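PDB 2PTM: hyperpolarization-activated (Ih) channel from Strongylocentrotus purpuratus, which probably conducts potassium ions across the cell membrane in response to voltage, and binds cyclic AMP through the C-terminal region described here. Local coordinates for residues Lys15-Tyr20 with Asn32-Tyr37; Tyr38-Arg43 with Tyr162-Ser167; Tyr67-Leu72 with Thr92-Glu97. One frame throughout, in Å; residues are numbered along the deposited sequence.

Contact 1 (Lys15-Tyr20 with Asn32-Tyr37); sequences KQVEEY and NKILDY. With NCO (cobalt hexammine(III)), chain B.
E18 and L35 meet where helix 5-23 faces helix 28-42, and they illustrate how an acidic side chain can pack through CG and the carboxylate that follows it. The glutamate can be followed outward from CB, which starts off across the other helix rather than at it. The first torsion sets CG anti to the carbonyl carbon (chi1 -43°), and CG already lies 4.1 Å from CD2 of L35. A bend at the second torsion (chi2 -143°) then carries the carboxylate over the leucine fork. There CD of E18 comes within 3.9 Å of CD2 of L35. OE1 stays with that same methyl, while OE2 of E18 passes to the other branch, 4.0 Å from CD1 of L35. The two side chains run at about a right angle, so the acid lies across the leucine tip.

Deeper in, V17 and I34 both point into the interface. CG1 of V17 rests 4.0 Å from CG2 of I34, a single methyl-to-methyl touch, and these two residues are the buried pair. The helices stay well apart here, CA of E18 lying 8.3 Å from CA of L35 at the closest backbone approach, and side-chain ends make the contact.

On the far flank D36 gathers a bound cobalt hexammine: its OD1 accepts from N6 (3.0 Å) and N5 (3.1 Å) of the complex, whose positive charge probably strengthens both bonds. E39 holds the same ion.

The two helices form the helix-turn-helix that opens the C-linker. M21 and L14 of helix 5-23 extend the apolar seam at L35, while I60 and V64 of a neighbouring subunit pack against I34 and Y20, consistent with the elbow-on-shoulder assembly of HCN C-linkers.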
loop_
_atom_site.group_PDB
_atom_site.type_symbol
_atom_site.label_atom_id
_atom_site.label_comp_id
_atom_site.label_asym_id
_atom_site.label_seq_id
_atom_site.Cartn_x
_atom_site.Cartn_y
_atom_site.Cartn_z
ATOM N N LYS A 15 7.354 -17.920 19.645
ATOM C CA LYS A 15 7.108 -17.460 21.008
ATOM C C LYS A 15 5.888 -16.539 21.071
ATOM O O LYS A 15 4.993 -16.728 21.892
ATOM C CB LYS A 15 8.343 -16.764 21.568
ATOM N N GLN A 16 5.844 -15.554 20.185
ATOM C CA GLN A 16 4.747 -14.603 20.192
ATOM C C GLN A 16 3.434 -15.220 19.714
ATOM O O GLN A 16 2.360 -14.789 20.124
ATOM C CB GLN A 16 5.103 -13.371 19.369
ATOM C CG GLN A 16 4.952 -13.556 17.882
ATOM C CD GLN A 16 5.307 -12.302 17.119
ATOM O OE1 GLN A 16 6.366 -11.715 17.338
ATOM N NE2 GLN A 16 4.423 -11.885 16.210
ATOM N N VAL A 17 3.522 -16.233 18.853
ATOM C CA VAL A 17 2.331 -16.949 18.399
ATOM C C VAL A 17 1.651 -17.663 19.564
ATOM O O VAL A 17 0.439 -17.584 19.730
ATOM C CB VAL A 17 2.654 -17.972 17.286
ATOM C CG1 VAL A 17 1.530 -18.997 17.157
ATOM C CG2 VAL A 17 2.886 -17.266 15.965
ATOM N N GLU A 18 2.438 -18.348 20.384
ATOM C CA GLU A 18 1.882 -19.068 21.520
ATOM C C GLU A 18 1.285 -18.108 22.544
ATOM O O GLU A 18 0.322 -18.445 23.226
ATOM C CB GLU A 18 2.948 -19.952 22.160
ATOM C CG GLU A 18 3.778 -20.680 21.123
ATOM C CD GLU A 18 4.161 -22.075 21.547
ATOM O OE1 GLU A 18 5.209 -22.574 21.077
ATOM O OE2 GLU A 18 3.408 -22.675 22.341
ATOM N N GLU A 19 1.858 -16.910 22.632
ATOM C CA GLU A 19 1.346 -15.872 23.523
ATOM C C GLU A 19 -0.005 -15.356 23.055
ATOM O O GLU A 19 -0.915 -15.145 23.859
ATOM C CB GLU A 19 2.324 -14.706 23.605
ATOM C CG GLU A 19 3.581 -15.012 24.373
ATOM C CD GLU A 19 4.251 -13.762 24.898
ATOM O OE1 GLU A 19 3.666 -12.664 24.754
ATOM O OE2 GLU A 19 5.360 -13.880 25.460
ATOM N N TYR A 20 -0.124 -15.139 21.750
ATOM C CA TYR A 20 -1.381 -14.671 21.183
ATOM C C TYR A 20 -2.480 -15.707 21.395
ATOM O O TYR A 20 -3.580 -15.373 21.832
ATOM C CB TYR A 20 -1.228 -14.354 19.694
ATOM C CG TYR A 20 -2.551 -14.197 18.971
ATOM C CD1 TYR A 20 -3.277 -13.012 19.049
ATOM C CD2 TYR A 20 -3.078 -15.238 18.220
ATOM C CE1 TYR A 20 -4.494 -12.868 18.389
ATOM C CE2 TYR A 20 -4.292 -15.104 17.558
ATOM C CZ TYR A 20 -4.997 -13.919 17.647
ATOM O OH TYR A 20 -6.203 -13.794 16.983
ATOM N N ASN A 32 -2.852 -26.433 18.329
ATOM C CA ASN A 32 -2.024 -27.476 17.735
ATOM C C ASN A 32 -2.010 -27.432 16.214
ATOM O O ASN A 32 -0.989 -27.719 15.598
ATOM C CB ASN A 32 -2.439 -28.853 18.251
ATOM C CG ASN A 32 -1.995 -29.082 19.679
ATOM O OD1 ASN A 32 -0.909 -28.653 20.069
ATOM N ND2 ASN A 32 -2.829 -29.754 20.469
ATOM N N LYS A 33 -3.137 -27.056 15.613
ATOM C CA LYS A 33 -3.201 -26.912 14.161
ATOM C C LYS A 33 -2.241 -25.821 13.699
ATOM O O LYS A 33 -1.506 -25.984 12.717
ATOM C CB LYS A 33 -4.622 -26.576 13.709
ATOM C CG LYS A 33 -4.740 -26.330 12.204
ATOM C CD LYS A 33 -6.185 -26.193 11.738
ATOM C CE LYS A 33 -6.269 -26.269 10.189
ATOM N NZ LYS A 33 -7.442 -25.545 9.664
ATOM N N ILE A 34 -2.249 -24.711 14.424
ATOM C CA ILE A 34 -1.392 -23.577 14.101
ATOM C C ILE A 34 0.087 -23.909 14.294
ATOM O O ILE A 34 0.903 -23.635 13.421
ATOM C CB ILE A 34 -1.806 -22.353 14.916
ATOM C CG1 ILE A 34 -3.207 -21.931 14.475
ATOM C CG2 ILE A 34 -0.804 -21.210 14.746
ATOM C CD1 ILE A 34 -3.876 -20.923 15.386
ATOM N N LEU A 35 0.434 -24.516 15.424
ATOM C CA LEU A 35 1.830 -24.913 15.655
ATOM C C LEU A 35 2.304 -25.924 14.612
ATOM O O LEU A 35 3.422 -25.819 14.109
ATOM C CB LEU A 35 2.012 -25.466 17.069
ATOM C CG LEU A 35 1.730 -24.460 18.188
ATOM C CD1 LEU A 35 1.825 -25.135 19.560
ATOM C CD2 LEU A 35 2.700 -23.277 18.105
ATOM N N ASP A 36 1.457 -26.900 14.282
ATOM C CA ASP A 36 1.781 -27.869 13.224
ATOM C C ASP A 36 2.012 -27.189 11.875
ATOM O O ASP A 36 2.874 -27.604 11.078
ATOM C CB ASP A 36 0.647 -28.879 13.050
ATOM C CG ASP A 36 0.534 -29.844 14.207
ATOM O OD1 ASP A 36 1.349 -29.762 15.144
ATOM O OD2 ASP A 36 -0.385 -30.685 14.177
ATOM N N TYR A 37 1.210 -26.170 11.594
ATOM C CA TYR A 37 1.371 -25.411 10.352
ATOM C C TYR A 37 2.732 -24.705 10.302
ATOM O O TYR A 37 3.448 -24.799 9.305
ATOM C CB TYR A 37 0.216 -24.406 10.161
ATOM C CG TYR A 37 0.387 -23.490 8.959
ATOM C CD1 TYR A 37 -0.220 -23.779 7.739
ATOM C CD2 TYR A 37 1.177 -22.346 9.038
ATOM C CE1 TYR A 37 -0.064 -22.939 6.638
ATOM C CE2 TYR A 37 1.340 -21.505 7.938
ATOM C CZ TYR A 37 0.717 -21.806 6.747
ATOM O OH TYR A 37 0.893 -20.969 5.666
HETATM CO CO NCO B . 4.633 -31.440 16.984
HETATM N N1 NCO B . 6.691 -30.817 17.144
HETATM N N2 NCO B . 5.040 -33.164 18.234
HETATM N N3 NCO B . 3.913 -30.276 18.736
HETATM N N4 NCO B . 5.173 -32.694 15.058
HETATM N N5 NCO B . 2.586 -32.115 16.777
HETATM N N6 NCO B . 4.278 -29.660 15.696
#

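Contact 2 (Tyr38-Arg43 with Tyr162-Ser167); sequences YEYRYR and YCTLFS. With NCO (cobalt hexammine(III)), chain B.
Y40 and Y162 lie in an offset stack, centroids 4.1 Å apart and planes inclined by 20°, the tight part of this contact. The two side chains run antiparallel, so the rings overlap only in part. CD2 of Y162 sits over the centre of the Y40 ring, 3.4 Å from CG of Y40, while CB of Y162 lies over the same face in a CH-pi contact, 4.0 Å from the Y40 ring centroid. With CG anti to the backbone N (chi1 -176°), Y40 extends far enough from helix 28-42 to bring its edge beside T164, CE2 of Y40 to CG2 of T164 being 4.2 Å.

The outer side is looser and polar. NH2 of the exposed R43 hovers near the rim of the opposite face of Y40, and E39 grips a bound cobalt hexammine, OE1 taking N4 and N6 at 2.9 Å each and OE2 taking N1 at 3.2 Å. With an alanine in place of Y40, the Y162 ring is likely to lose its stacking mate and a gap would probably open beside T164.

The hydroxyl of Y162 bonds to Q100, with mainly dispersion left between the rings, flat faces meeting where C-linker borders cyclic nucleotide-binding domain.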
loop_
_atom_site.group_PDB
_atom_site.type_symbol
_atom_site.label_atom_id
_atom_site.label_comp_id
_atom_site.label_asym_id
_atom_site.label_seq_id
_atom_site.Cartn_x
_atom_site.Cartn_y
_atom_site.Cartn_z
ATOM N N TYR A 38 3.101 -24.007 11.373
ATOM C CA TYR A 38 4.386 -23.301 11.370
ATOM C C TYR A 38 5.535 -24.278 11.226
ATOM O O TYR A 38 6.494 -24.016 10.505
ATOM C CB TYR A 38 4.581 -22.466 12.638
ATOM C CG TYR A 38 3.985 -21.076 12.548
ATOM C CD1 TYR A 38 2.692 -20.827 12.977
ATOM C CD2 TYR A 38 4.717 -20.015 12.022
ATOM C CE1 TYR A 38 2.139 -19.561 12.888
ATOM C CE2 TYR A 38 4.171 -18.745 11.930
ATOM C CZ TYR A 38 2.883 -18.526 12.371
ATOM O OH TYR A 38 2.325 -17.273 12.294
ATOM N N GLU A 39 5.443 -25.405 11.923
ATOM C CA GLU A 39 6.501 -26.400 11.854
ATOM C C GLU A 39 6.593 -26.962 10.443
ATOM O O GLU A 39 7.683 -27.094 9.886
ATOM C CB GLU A 39 6.262 -27.546 12.840
ATOM C CG GLU A 39 7.372 -28.603 12.765
ATOM C CD GLU A 39 7.066 -29.851 13.565
ATOM O OE1 GLU A 39 5.936 -30.366 13.461
ATOM O OE2 GLU A 39 7.958 -30.322 14.298
ATOM N N TYR A 40 5.446 -27.298 9.863
ATOM C CA TYR A 40 5.427 -27.907 8.532
ATOM C C TYR A 40 5.935 -26.948 7.468
ATOM O O TYR A 40 6.738 -27.319 6.602
ATOM C CB TYR A 40 4.023 -28.383 8.145
ATOM C CG TYR A 40 4.018 -29.093 6.810
ATOM C CD1 TYR A 40 4.174 -30.476 6.729
ATOM C CD2 TYR A 40 3.894 -28.382 5.624
ATOM C CE1 TYR A 40 4.183 -31.127 5.494
ATOM C CE2 TYR A 40 3.904 -29.023 4.396
ATOM C CZ TYR A 40 4.045 -30.391 4.337
ATOM O OH TYR A 40 4.058 -31.019 3.106
ATOM N N ARG A 41 5.451 -25.716 7.519
ATOM C CA ARG A 41 5.790 -24.758 6.477
ATOM C C ARG A 41 7.219 -24.261 6.591
ATOM O O ARG A 41 7.939 -24.212 5.594
ATOM C CB ARG A 41 4.847 -23.564 6.478
ATOM C CG ARG A 41 5.230 -22.575 5.400
ATOM C CD ARG A 41 4.221 -21.469 5.221
ATOM N NE ARG A 41 4.718 -20.459 4.286
ATOM C CZ ARG A 41 4.033 -19.382 3.923
ATOM N NH1 ARG A 41 2.813 -19.175 4.403
ATOM N NH2 ARG A 41 4.563 -18.516 3.072
ATOM N N TYR A 42 7.631 -23.893 7.801
ATOM C CA TYR A 42 8.901 -23.183 7.976
ATOM C C TYR A 42 10.040 -24.075 8.460
ATOM O O TYR A 42 11.213 -23.773 8.225
ATOM C CB TYR A 42 8.728 -21.945 8.876
ATOM C CG TYR A 42 7.712 -20.945 8.344
ATOM C CD1 TYR A 42 8.026 -20.089 7.290
ATOM C CD2 TYR A 42 6.440 -20.858 8.893
ATOM C CE1 TYR A 42 7.097 -19.180 6.797
ATOM C CE2 TYR A 42 5.502 -19.952 8.402
ATOM C CZ TYR A 42 5.840 -19.115 7.357
ATOM O OH TYR A 42 4.909 -18.219 6.873
ATOM N N ARG A 43 9.696 -25.175 9.123
ATOM C CA ARG A 43 10.691 -26.157 9.556
ATOM C C ARG A 43 11.808 -25.535 10.390
ATOM O O ARG A 43 12.977 -25.922 10.271
ATOM C CB ARG A 43 11.284 -26.893 8.350
ATOM C CG ARG A 43 10.248 -27.609 7.484
ATOM C CD ARG A 43 9.610 -28.775 8.223
ATOM N NE ARG A 43 8.617 -29.476 7.406
ATOM C CZ ARG A 43 8.925 -30.332 6.436
ATOM N NH1 ARG A 43 10.199 -30.582 6.163
ATOM N NH2 ARG A 43 7.967 -30.932 5.737
ATOM N N TYR A 162 -1.287 -32.776 3.603
ATOM C CA TYR A 162 -0.702 -31.442 3.562
ATOM C C TYR A 162 -0.520 -31.100 2.088
ATOM O O TYR A 162 -0.113 -31.959 1.302
ATOM C CB TYR A 162 0.655 -31.414 4.283
ATOM C CG TYR A 162 0.533 -31.061 5.742
ATOM C CD1 TYR A 162 0.201 -32.026 6.681
ATOM C CD2 TYR A 162 0.728 -29.751 6.179
ATOM C CE1 TYR A 162 0.076 -31.703 8.021
ATOM C CE2 TYR A 162 0.600 -29.415 7.503
ATOM C CZ TYR A 162 0.272 -30.396 8.425
ATOM O OH TYR A 162 0.144 -30.068 9.748
ATOM N N CYS A 163 -0.815 -29.859 1.709
ATOM C CA CYS A 163 -0.680 -29.443 0.316
ATOM C C CYS A 163 0.151 -28.188 0.222
ATOM O O CYS A 163 -0.057 -27.244 0.977
ATOM C CB CYS A 163 -2.048 -29.188 -0.329
ATOM S SG CYS A 163 -3.015 -30.705 -0.547
ATOM N N THR A 164 1.096 -28.193 -0.703
ATOM C CA THR A 164 1.833 -26.987 -1.016
ATOM C C THR A 164 1.366 -26.549 -2.394
ATOM O O THR A 164 1.459 -27.301 -3.366
ATOM C CB THR A 164 3.341 -27.237 -0.979
ATOM O OG1 THR A 164 3.658 -28.318 -1.857
ATOM C CG2 THR A 164 3.766 -27.627 0.424
ATOM N N LEU A 165 0.832 -25.338 -2.454
ATOM C CA LEU A 165 0.204 -24.809 -3.658
ATOM C C LEU A 165 0.878 -23.504 -4.051
ATOM O O LEU A 165 1.529 -22.851 -3.218
ATOM C CB LEU A 165 -1.282 -24.519 -3.390
ATOM C CG LEU A 165 -2.096 -25.642 -2.749
ATOM C CD1 LEU A 165 -3.521 -25.183 -2.461
ATOM C CD2 LEU A 165 -2.090 -26.851 -3.675
ATOM N N PHE A 166 0.725 -23.121 -5.314
ATOM C CA PHE A 166 1.107 -21.786 -5.752
ATOM C C PHE A 166 -0.112 -21.155 -6.378
ATOM O O PHE A 166 -0.680 -21.713 -7.327
ATOM C CB PHE A 166 2.247 -21.859 -6.762
ATOM C CG PHE A 166 3.566 -22.215 -6.140
ATOM C CD1 PHE A 166 4.415 -21.222 -5.675
ATOM C CD2 PHE A 166 3.941 -23.537 -5.988
ATOM C CE1 PHE A 166 5.635 -21.545 -5.100
ATOM C CE2 PHE A 166 5.156 -23.872 -5.405
ATOM C CZ PHE A 166 6.000 -22.877 -4.954
ATOM N N SER A 167 -0.545 -20.017 -5.843
ATOM C CA SER A 167 -1.763 -19.395 -6.354
ATOM C C SER A 167 -1.452 -18.268 -7.330
ATOM O O SER A 167 -0.374 -17.673 -7.275
ATOM C CB SER A 167 -2.628 -18.877 -5.201
ATOM O OG SER A 167 -1.929 -17.902 -4.441
HETATM CO CO NCO B . 4.633 -31.440 16.984
HETATM N N1 NCO B . 6.691 -30.817 17.144
HETATM N N2 NCO B . 5.040 -33.164 18.234
HETATM N N3 NCO B . 3.913 -30.276 18.736
HETATM N N4 NCO B . 5.173 -32.694 15.058
HETATM N N5 NCO B . 2.586 -32.115 16.777
HETATM N N6 NCO B . 4.278 -29.660 15.696
#

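Contact 3 (Tyr67-Leu72 with Thr92-Glu97); sequences YNCRDL and TLLEFE
The carbonyl oxygen of Y67 is gripped twice by R70, whose backbone N (3.2 Å to O of Y67) and side-chain NH1 (2.8 Å to O of Y67) arrive from opposite faces of the carbonyl plane. The NH1 bond is nearly straight at the hydrogen (165°) and lies almost in the guanidinium plane, yet the donor stands 43° out of the carbonyl plane. To make it, the arginine folds back so that its CD lies above the centre of the Y67 ring. R70 is exposed and poorly ordered, so this clasp may be a mobile one.

Between these residues, C69 leaves helix 58-68 and stands at the N-cap position of helix 70-75. The turn aims its side chain at L94, where the contact proper begins. CD1 of L94 is the shared point: CD2 of L72 meets it tip to tip at 4.0 Å, and SG of C69 approaches it at 4.3 Å. L72 reaches that far because its CG stands anti to the backbone N (chi1 172°). Both leucines also rest on F166 and F117, so one aromatic floor carries helix 70-75 together with the link from helix 84-93 to strand 95-99.

Polar groups keep to the margins. E97 turns to R114 in a salt bridge, and N68 reaches Y20 of a neighbouring subunit. Across the contact itself, then, methyls and a sulfur meet by dispersion alone, a chemistry that depends on fit and burial and sets few directional demands on how the C-linker sits against the link that leads into the beta-roll.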
loop_
_atom_site.group_PDB
_atom_site.type_symbol
_atom_site.label_atom_id
_atom_site.label_comp_id
_atom_site.label_asym_id
_atom_site.label_seq_id
_atom_site.Cartn_x
_atom_site.Cartn_y
_atom_site.Cartn_z
ATOM N N TYR A 67 14.020 -21.014 -10.865
ATOM C CA TYR A 67 14.687 -22.142 -10.212
ATOM C C TYR A 67 13.831 -22.765 -9.113
ATOM O O TYR A 67 13.701 -23.993 -9.026
ATOM C CB TYR A 67 16.057 -21.760 -9.651
ATOM C CG TYR A 67 16.833 -22.983 -9.205
ATOM C CD1 TYR A 67 17.643 -23.676 -10.094
ATOM C CD2 TYR A 67 16.718 -23.472 -7.906
ATOM C CE1 TYR A 67 18.341 -24.811 -9.692
ATOM C CE2 TYR A 67 17.409 -24.602 -7.499
ATOM C CZ TYR A 67 18.220 -25.267 -8.396
ATOM O OH TYR A 67 18.910 -26.398 -8.002
ATOM N N ASN A 68 13.257 -21.926 -8.261
ATOM C CA ASN A 68 12.435 -22.426 -7.168
ATOM C C ASN A 68 11.184 -23.148 -7.664
ATOM O O ASN A 68 10.680 -24.057 -7.002
ATOM C CB ASN A 68 12.071 -21.299 -6.203
ATOM C CG ASN A 68 13.285 -20.721 -5.508
ATOM O OD1 ASN A 68 14.369 -21.306 -5.541
ATOM N ND2 ASN A 68 13.114 -19.567 -4.877
ATOM N N CYS A 69 10.698 -22.750 -8.839
ATOM C CA CYS A 69 9.494 -23.351 -9.417
ATOM C C CYS A 69 9.789 -24.393 -10.503
ATOM O O CYS A 69 8.881 -24.836 -11.198
ATOM C CB CYS A 69 8.570 -22.265 -9.986
ATOM S SG CYS A 69 7.732 -21.221 -8.758
ATOM N N ARG A 70 11.052 -24.785 -10.645
ATOM C CA ARG A 70 11.464 -25.712 -11.700
ATOM C C ARG A 70 10.691 -27.040 -11.682
ATOM O O ARG A 70 10.177 -27.477 -12.717
ATOM C CB ARG A 70 12.975 -25.971 -11.630
ATOM C CG ARG A 70 13.420 -26.739 -10.391
ATOM C CD ARG A 70 14.927 -26.660 -10.161
ATOM N NE ARG A 70 15.338 -27.530 -9.059
ATOM C CZ ARG A 70 15.263 -27.201 -7.773
ATOM N NH1 ARG A 70 14.797 -26.012 -7.413
ATOM N NH2 ARG A 70 15.655 -28.062 -6.841
ATOM N N ASP A 71 10.605 -27.672 -10.511
ATOM C CA ASP A 71 9.888 -28.939 -10.367
ATOM C C ASP A 71 8.398 -28.789 -10.663
ATOM O O ASP A 71 7.796 -29.655 -11.300
ATOM C CB ASP A 71 10.091 -29.521 -8.965
ATOM N N LEU A 72 7.795 -27.702 -10.189
ATOM C CA LEU A 72 6.378 -27.474 -10.463
ATOM C C LEU A 72 6.167 -27.344 -11.959
ATOM O O LEU A 72 5.276 -27.983 -12.517
ATOM C CB LEU A 72 5.850 -26.224 -9.757
ATOM C CG LEU A 72 4.421 -25.823 -10.156
ATOM C CD1 LEU A 72 3.397 -26.737 -9.493
ATOM C CD2 LEU A 72 4.149 -24.384 -9.781
ATOM N N THR A 92 6.820 -15.715 -11.711
ATOM C CA THR A 92 7.165 -14.513 -10.956
ATOM C C THR A 92 5.944 -13.935 -10.239
ATOM O O THR A 92 6.077 -13.087 -9.358
ATOM C CB THR A 92 7.790 -13.418 -11.850
ATOM O OG1 THR A 92 6.834 -12.987 -12.823
ATOM C CG2 THR A 92 9.041 -13.929 -12.551
ATOM N N LEU A 93 4.754 -14.386 -10.619
ATOM C CA LEU A 93 3.526 -13.892 -10.000
ATOM C C LEU A 93 2.874 -14.881 -9.037
ATOM O O LEU A 93 1.934 -14.524 -8.332
ATOM C CB LEU A 93 2.506 -13.475 -11.060
ATOM C CG LEU A 93 2.945 -12.385 -12.045
ATOM C CD1 LEU A 93 1.846 -12.134 -13.050
ATOM C CD2 LEU A 93 3.315 -11.093 -11.322
ATOM N N LEU A 94 3.357 -16.119 -9.015
ATOM C CA LEU A 94 2.781 -17.137 -8.131
ATOM C C LEU A 94 3.013 -16.809 -6.651
ATOM O O LEU A 94 4.043 -16.249 -6.294
ATOM C CB LEU A 94 3.361 -18.515 -8.459
ATOM C CG LEU A 94 3.006 -19.124 -9.816
ATOM C CD1 LEU A 94 3.730 -20.455 -9.988
ATOM C CD2 LEU A 94 1.501 -19.312 -9.943
ATOM N N GLU A 95 2.053 -17.153 -5.795
ATOM C CA GLU A 95 2.214 -16.996 -4.349
ATOM C C GLU A 95 2.199 -18.358 -3.667
ATOM O O GLU A 95 1.287 -19.146 -3.875
ATOM C CB GLU A 95 1.093 -16.130 -3.772
ATOM C CG GLU A 95 1.218 -14.658 -4.129
ATOM C CD GLU A 95 2.374 -13.983 -3.411
ATOM O OE1 GLU A 95 2.734 -14.438 -2.307
ATOM O OE2 GLU A 95 2.921 -12.999 -3.950
ATOM N N PHE A 96 3.207 -18.635 -2.851
ATOM C CA PHE A 96 3.280 -19.920 -2.149
ATOM C C PHE A 96 2.227 -19.994 -1.046
ATOM O O PHE A 96 2.061 -19.052 -0.270
ATOM C CB PHE A 96 4.670 -20.087 -1.547
ATOM C CG PHE A 96 4.889 -21.406 -0.873
ATOM C CD1 PHE A 96 4.824 -22.585 -1.592
ATOM C CD2 PHE A 96 5.175 -21.467 0.479
ATOM C CE1 PHE A 96 5.043 -23.804 -0.976
ATOM C CE2 PHE A 96 5.402 -22.689 1.102
ATOM C CZ PHE A 96 5.327 -23.858 0.374
ATOM N N GLU A 97 1.504 -21.104 -0.981
ATOM C CA GLU A 97 0.496 -21.293 0.062
ATOM C C GLU A 97 0.610 -22.717 0.554
ATOM O O GLU A 97 0.943 -23.611 -0.219
ATOM C CB GLU A 97 -0.927 -21.042 -0.474
ATOM C CG GLU A 97 -1.206 -19.575 -0.865
ATOM C CD GLU A 97 -2.666 -19.307 -1.179
ATOM O OE1 GLU A 97 -3.545 -19.881 -0.503
ATOM O OE2 GLU A 97 -2.937 -18.513 -2.100
#

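Overall arrangement
Contact 3 is the buried one, while contacts 1 and 2 are only partly so. Contacts 1 and 2 share helix 28-42, a cobalt hexammine and the same neighbouring subunit; one face of that helix meets its hairpin partner and another the cyclic nucleotide-binding domain. Contacts 2 and 3 converge on a common sheet, where strands 163-169 and 95-99 lie side by side, joined by S167 N to E95 O at 2.8 Å. Contact 3 is nested within the loop that contact 2 closes. Chemistry follows place: aliphatic and carboxylate packing between C-linker helices, aromatic stacking at the domain boundary, and leucine and sulfur packing against the roll.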